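Putative YfrE protein (Vibrio parahaemolyticus RIMD 2210633, PDB 3BEE) is of unknown function but, as a TPR-containing C-terminal piece of a membrane protein of the CcmH/CycH family, probably mediates protein contacts in cytochrome c biogenesis. Local coordinates at residues E61-D64 / T65-L69; P75-R79 / V80-E84. One frame throughout, in Å; residues are numbered along the deposited sequence.

Contact 1: residues E61-D64 / T65-L69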
loop_
_atom_site.group_PDB
_atom_site.type_symbol
_atom_site.label_atom_id
_atom_site.label_comp_id
_atom_site.label_asym_id
_atom_site.label_seq_id
_atom_site.Cartn_x
_atom_site.Cartn_y
_atom_site.Cartn_z
ATOM N N GLU A 61 8.580 8.452 -2.862
ATOM C CA GLU A 61 8.351 7.023 -2.774
ATOM C C GLU A 61 6.887 6.657 -2.671
ATOM O O GLU A 61 6.499 5.647 -3.218
ATOM C CB GLU A 61 9.149 6.424 -1.617
ATOM C CG GLU A 61 10.623 6.575 -1.901
ATOM C CD GLU A 61 11.499 6.268 -0.731
ATOM O OE1 GLU A 61 11.479 5.097 -0.277
ATOM O OE2 GLU A 61 12.231 7.197 -0.294
ATOM N N ALA A 62 6.085 7.474 -1.965
ATOM C CA ALA A 62 4.624 7.300 -1.949
ATOM C C ALA A 62 4.047 7.340 -3.364
ATOM O O ALA A 62 3.270 6.472 -3.754
ATOM C CB ALA A 62 3.955 8.361 -1.049
ATOM N N ILE A 63 4.450 8.345 -4.141
ATOM C CA ILE A 63 3.985 8.503 -5.522
ATOM C C ILE A 63 4.367 7.303 -6.377
ATOM O O ILE A 63 3.525 6.763 -7.106
ATOM C CB ILE A 63 4.471 9.832 -6.162
ATOM C CG1 ILE A 63 3.885 11.031 -5.403
ATOM C CG2 ILE A 63 4.061 9.920 -7.657
ATOM C CD1 ILE A 63 4.536 12.355 -5.759
ATOM N N ASP A 64 5.621 6.874 -6.262
ATOM C CA ASP A 64 6.136 5.741 -7.030
ATOM C C ASP A 64 5.293 4.489 -6.781
ATOM O O ASP A 64 5.062 3.713 -7.691
ATOM C CB ASP A 64 7.586 5.442 -6.635
ATOM C CG ASP A 64 8.556 6.522 -7.096
ATOM O OD1 ASP A 64 8.179 7.354 -7.933
ATOM O OD2 ASP A 64 9.694 6.557 -6.597
ATOM N N THR A 65 4.873 4.303 -5.532
ATOM C CA THR A 65 4.075 3.127 -5.137
ATOM C C THR A 65 2.660 3.246 -5.714
ATOM O O THR A 65 2.108 2.269 -6.210
ATOM C CB THR A 65 4.018 2.962 -3.597
ATOM O OG1 THR A 65 5.341 3.080 -3.057
ATOM C CG2 THR A 65 3.437 1.606 -3.217
ATOM N N TRP A 66 2.091 4.440 -5.648
ATOM C CA TRP A 66 0.752 4.684 -6.211
ATOM C C TRP A 66 0.751 4.564 -7.733
ATOM O O TRP A 66 -0.199 4.042 -8.305
ATOM C CB TRP A 66 0.201 6.051 -5.775
ATOM C CG TRP A 66 -0.328 6.083 -4.364
ATOM C CD1 TRP A 66 -1.136 5.123 -3.748
ATOM C CD2 TRP A 66 -0.112 7.116 -3.379
ATOM N NE1 TRP A 66 -1.417 5.516 -2.445
ATOM C CE2 TRP A 66 -0.810 6.726 -2.197
ATOM C CE3 TRP A 66 0.585 8.336 -3.387
ATOM C CZ2 TRP A 66 -0.812 7.519 -1.016
ATOM C CZ3 TRP A 66 0.590 9.121 -2.236
ATOM C CH2 TRP A 66 -0.098 8.702 -1.048
ATOM N N VAL A 67 1.816 5.032 -8.383
ATOM C CA VAL A 67 1.897 4.975 -9.837
ATOM C C VAL A 67 2.012 3.503 -10.277
ATOM O O VAL A 67 1.416 3.101 -11.273
ATOM C CB VAL A 67 3.051 5.846 -10.384
ATOM C CG1 VAL A 67 3.248 5.623 -11.914
ATOM C CG2 VAL A 67 2.801 7.330 -10.105
ATOM N N LEU A 68 2.754 2.712 -9.503
ATOM C CA LEU A 68 2.855 1.272 -9.690
ATOM C C LEU A 68 1.487 0.593 -9.505
ATOM O O LEU A 68 1.076 -0.217 -10.324
ATOM C CB LEU A 68 3.925 0.670 -8.750
ATOM C CG LEU A 68 4.199 -0.834 -8.880
ATOM C CD1 LEU A 68 4.878 -1.204 -10.217
ATOM C CD2 LEU A 68 5.052 -1.352 -7.724
ATOM N N LEU A 69 0.772 0.963 -8.455
ATOM C CA LEU A 69 -0.583 0.449 -8.231
ATOM C C LEU A 69 -1.516 0.748 -9.417
ATOM O O LEU A 69 -2.329 -0.099 -9.792
ATOM C CB LEU A 69 -1.163 1.012 -6.918
ATOM C CG LEU A 69 -2.598 0.632 -6.509
ATOM C CD1 LEU A 69 -2.846 -0.902 -6.592
ATOM C CD2 LEU A 69 -2.888 1.151 -5.116
#
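Two turns of the alpha-helix 59-70, in the TPR-like part of the chain, bring Glu61, Ala62 and Ile63 against Thr65, Trp66 and Val67 at the i to i+4 spacing. Glu61 O is gripped twice by Thr65. The backbone N donates at 3.1 Å from Thr65 N to Glu61 O, while the hydroxyl donates at 2.8 Å from Thr65 OG1 to Glu61 O. The two donors come from opposite faces of the carbonyl plane, and the hydroxyl can reach back because OG1 lies beside its own backbone N and anti to the carbonyl carbon (chi1 -48°). A buried threonine hydroxyl is thereby satisfied by its own helix.

Trp66 N binds Ala62 O at 3.0 Å, and the indole leans obliquely back over the same carbonyl, with Trp66 CE3 3.3 Å from Ala62 O. The six-membered ring extends back along the helix, so that Trp66 CZ3 meets Ala62 CB at 3.6 Å. On the next ridge Val67 CG2 and Ile63 CG2 touch at 3.8 Å, beside the 2.7 Å bond from Val67 N to Ile63 O.

Helices flank this segment: Thr65 and Trp66 reach helix 43-55 through His53, Ala50 and Asn51, whereas Trp66 also packs on Ile82 and Ser85 of helix 79-92, and Ile63 on Ala89, which places the indole between its two neighbours.

Contact 2: residues P75-R79 / V80-E84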
loop_
_atom_site.group_PDB
_atom_site.type_symbol
_atom_site.label_atom_id
_atom_site.label_comp_id
_atom_site.label_asym_id
_atom_site.label_seq_id
_atom_site.Cartn_x
_atom_site.Cartn_y
_atom_site.Cartn_z
ATOM N N PRO A 75 -10.400 -3.648 -12.911
ATOM C CA PRO A 75 -11.356 -2.631 -13.348
ATOM C C PRO A 75 -11.956 -1.841 -12.189
ATOM O O PRO A 75 -12.299 -0.679 -12.363
ATOM C CB PRO A 75 -12.453 -3.454 -14.049
ATOM C CG PRO A 75 -11.811 -4.734 -14.387
ATOM C CD PRO A 75 -10.838 -5.002 -13.297
ATOM N N ASN A 76 -12.060 -2.468 -11.018
ATOM C CA ASN A 76 -12.661 -1.841 -9.832
ATOM C C ASN A 76 -11.731 -0.905 -9.025
ATOM O O ASN A 76 -12.189 -0.218 -8.102
ATOM C CB ASN A 76 -13.259 -2.911 -8.905
ATOM C CG ASN A 76 -14.236 -3.838 -9.616
ATOM O OD1 ASN A 76 -15.039 -3.413 -10.460
ATOM N ND2 ASN A 76 -14.171 -5.122 -9.273
ATOM N N LEU A 77 -10.443 -0.876 -9.367
ATOM C CA LEU A 77 -9.471 0.031 -8.694
ATOM C C LEU A 77 -9.951 1.486 -8.652
ATOM O O LEU A 77 -10.299 2.061 -9.691
ATOM C CB LEU A 77 -8.104 -0.029 -9.383
ATOM C CG LEU A 77 -6.916 0.741 -8.779
ATOM C CD1 LEU A 77 -6.482 0.077 -7.502
ATOM C CD2 LEU A 77 -5.737 0.797 -9.743
ATOM N N ASP A 78 -9.935 2.090 -7.461
ATOM C CA ASP A 78 -10.320 3.495 -7.305
ATOM C C ASP A 78 -9.149 4.397 -7.685
ATOM O O ASP A 78 -8.431 4.925 -6.817
ATOM C CB ASP A 78 -10.792 3.813 -5.871
ATOM C CG ASP A 78 -11.348 5.221 -5.741
ATOM O OD1 ASP A 78 -11.384 5.946 -6.759
ATOM O OD2 ASP A 78 -11.753 5.610 -4.621
ATOM N N ARG A 79 -8.993 4.580 -8.989
ATOM C CA ARG A 79 -7.921 5.369 -9.566
ATOM C C ARG A 79 -8.043 6.801 -9.160
ATOM O O ARG A 79 -7.034 7.458 -8.952
ATOM C CB ARG A 79 -7.942 5.278 -11.095
ATOM C CG ARG A 79 -7.229 4.063 -11.594
ATOM C CD ARG A 79 -7.421 3.805 -13.078
ATOM N NE ARG A 79 -7.115 2.398 -13.263
ATOM C CZ ARG A 79 -5.905 1.922 -13.544
ATOM N NH1 ARG A 79 -4.884 2.755 -13.769
ATOM N NH2 ARG A 79 -5.735 0.607 -13.622
ATOM N N VAL A 80 -9.280 7.285 -9.060
ATOM C CA VAL A 80 -9.526 8.664 -8.675
ATOM C C VAL A 80 -8.883 9.010 -7.318
ATOM O O VAL A 80 -8.154 9.985 -7.214
ATOM C CB VAL A 80 -11.026 9.044 -8.751
ATOM C CG1 VAL A 80 -11.266 10.470 -8.219
ATOM C CG2 VAL A 80 -11.529 8.969 -10.197
ATOM N N THR A 81 -9.106 8.182 -6.300
ATOM C CA THR A 81 -8.558 8.464 -4.959
ATOM C C THR A 81 -7.052 8.376 -5.000
ATOM O O THR A 81 -6.365 9.213 -4.418
ATOM C CB THR A 81 -9.148 7.537 -3.870
ATOM O OG1 THR A 81 -10.565 7.712 -3.848
ATOM C CG2 THR A 81 -8.601 7.891 -2.485
ATOM N N ILE A 82 -6.538 7.381 -5.715
ATOM C CA ILE A 82 -5.094 7.181 -5.836
ATOM C C ILE A 82 -4.425 8.412 -6.460
ATOM O O ILE A 82 -3.412 8.894 -5.969
ATOM C CB ILE A 82 -4.799 5.920 -6.638
ATOM C CG1 ILE A 82 -5.196 4.682 -5.814
ATOM C CG2 ILE A 82 -3.317 5.849 -7.038
ATOM C CD1 ILE A 82 -5.198 3.359 -6.641
ATOM N N ILE A 83 -5.006 8.920 -7.534
ATOM C CA ILE A 83 -4.427 10.080 -8.219
ATOM C C ILE A 83 -4.568 11.387 -7.392
ATOM O O ILE A 83 -3.716 12.273 -7.502
ATOM C CB ILE A 83 -5.006 10.230 -9.634
ATOM C CG1 ILE A 83 -4.612 9.021 -10.503
ATOM C CG2 ILE A 83 -4.539 11.537 -10.312
ATOM C CD1 ILE A 83 -5.468 8.904 -11.730
ATOM N N GLU A 84 -5.637 11.508 -6.596
ATOM C CA GLU A 84 -5.736 12.600 -5.619
ATOM C C GLU A 84 -4.603 12.515 -4.567
ATOM O O GLU A 84 -4.025 13.545 -4.176
ATOM C CB GLU A 84 -7.132 12.629 -4.952
ATOM C CG GLU A 84 -8.287 13.127 -5.930
ATOM C CD GLU A 84 -9.722 12.936 -5.392
ATOM O OE1 GLU A 84 -9.927 12.130 -4.443
ATOM O OE2 GLU A 84 -10.653 13.601 -5.928
HETATM O O HOH W 1 -11.511 5.238 -10.404
#
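Asp78 is the N-cap residue of helix 79-92, and Thr81 binds its carboxylate twice. The backbone Thr81 N donates to Asp78 OD1 at 3.2 Å, the capping bond, and the hydroxyl of the same residue donates to the other oxygen, Thr81 OG1 to Asp78 OD2, at 2.5 Å. Both donors stand well above the carboxylate plane, 66° out of it for the amide and 51° for the hydroxyl. With CG anti to the backbone N (chi1 -173°), the Asp78 side chain folds forward over the first turn, and each oxygen takes one donor of the same threonine.

Main-chain bonds take over from there. Ile82 N reaches Asp78 O at 3.3 Å, lying in the carbonyl plane, and Ile83 N reaches Arg79 O at 2.9 Å. A water bridges Leu77 O and Val80 N by weak bonds.

Apolar contact comes from Leu77, whose CD1 meets Ile82 CD1 at 3.6 Å, the two side chains crossing at about a right angle. Leu77 CD2 also lies over one face of the Arg79 guanidinium, offset toward the rim, while Arg79 NH1 donates to Leu70 O.

Chemically, an acidic residue here occupies the amino end of a helix, where its negative charge would be expected to interact favourably with the helix dipole. The first-turn amide of Thr81 has no earlier helical carbonyl to pair with, so the carboxylate probably stands in for one, while the hydroxyl bond would fix the carboxylate's rotation.

Contact 1 and contact 2 follow one another along the chain, one within helix 59-70 and the other at the start of helix 79-92, with centres about 12 Å apart. They meet directly by packing: Leu69 CD2 lies 3.5 Å from Ile82 CD1, and Trp66 CB lies 3.7 Å from Ile82 CG2, so Ile82 packs on Trp66 and Leu69 of the preceding helix. The chain before the cap joins in as well, with Leu77 CD2 3.5 Å from Leu69 O. Helix 79-92, capped by Asp78, in this way lays its first turn against helix 59-70. A 1,2-ethanediol, probably from the crystallisation liquor, lies about 4 Å from the Trp66 side chain.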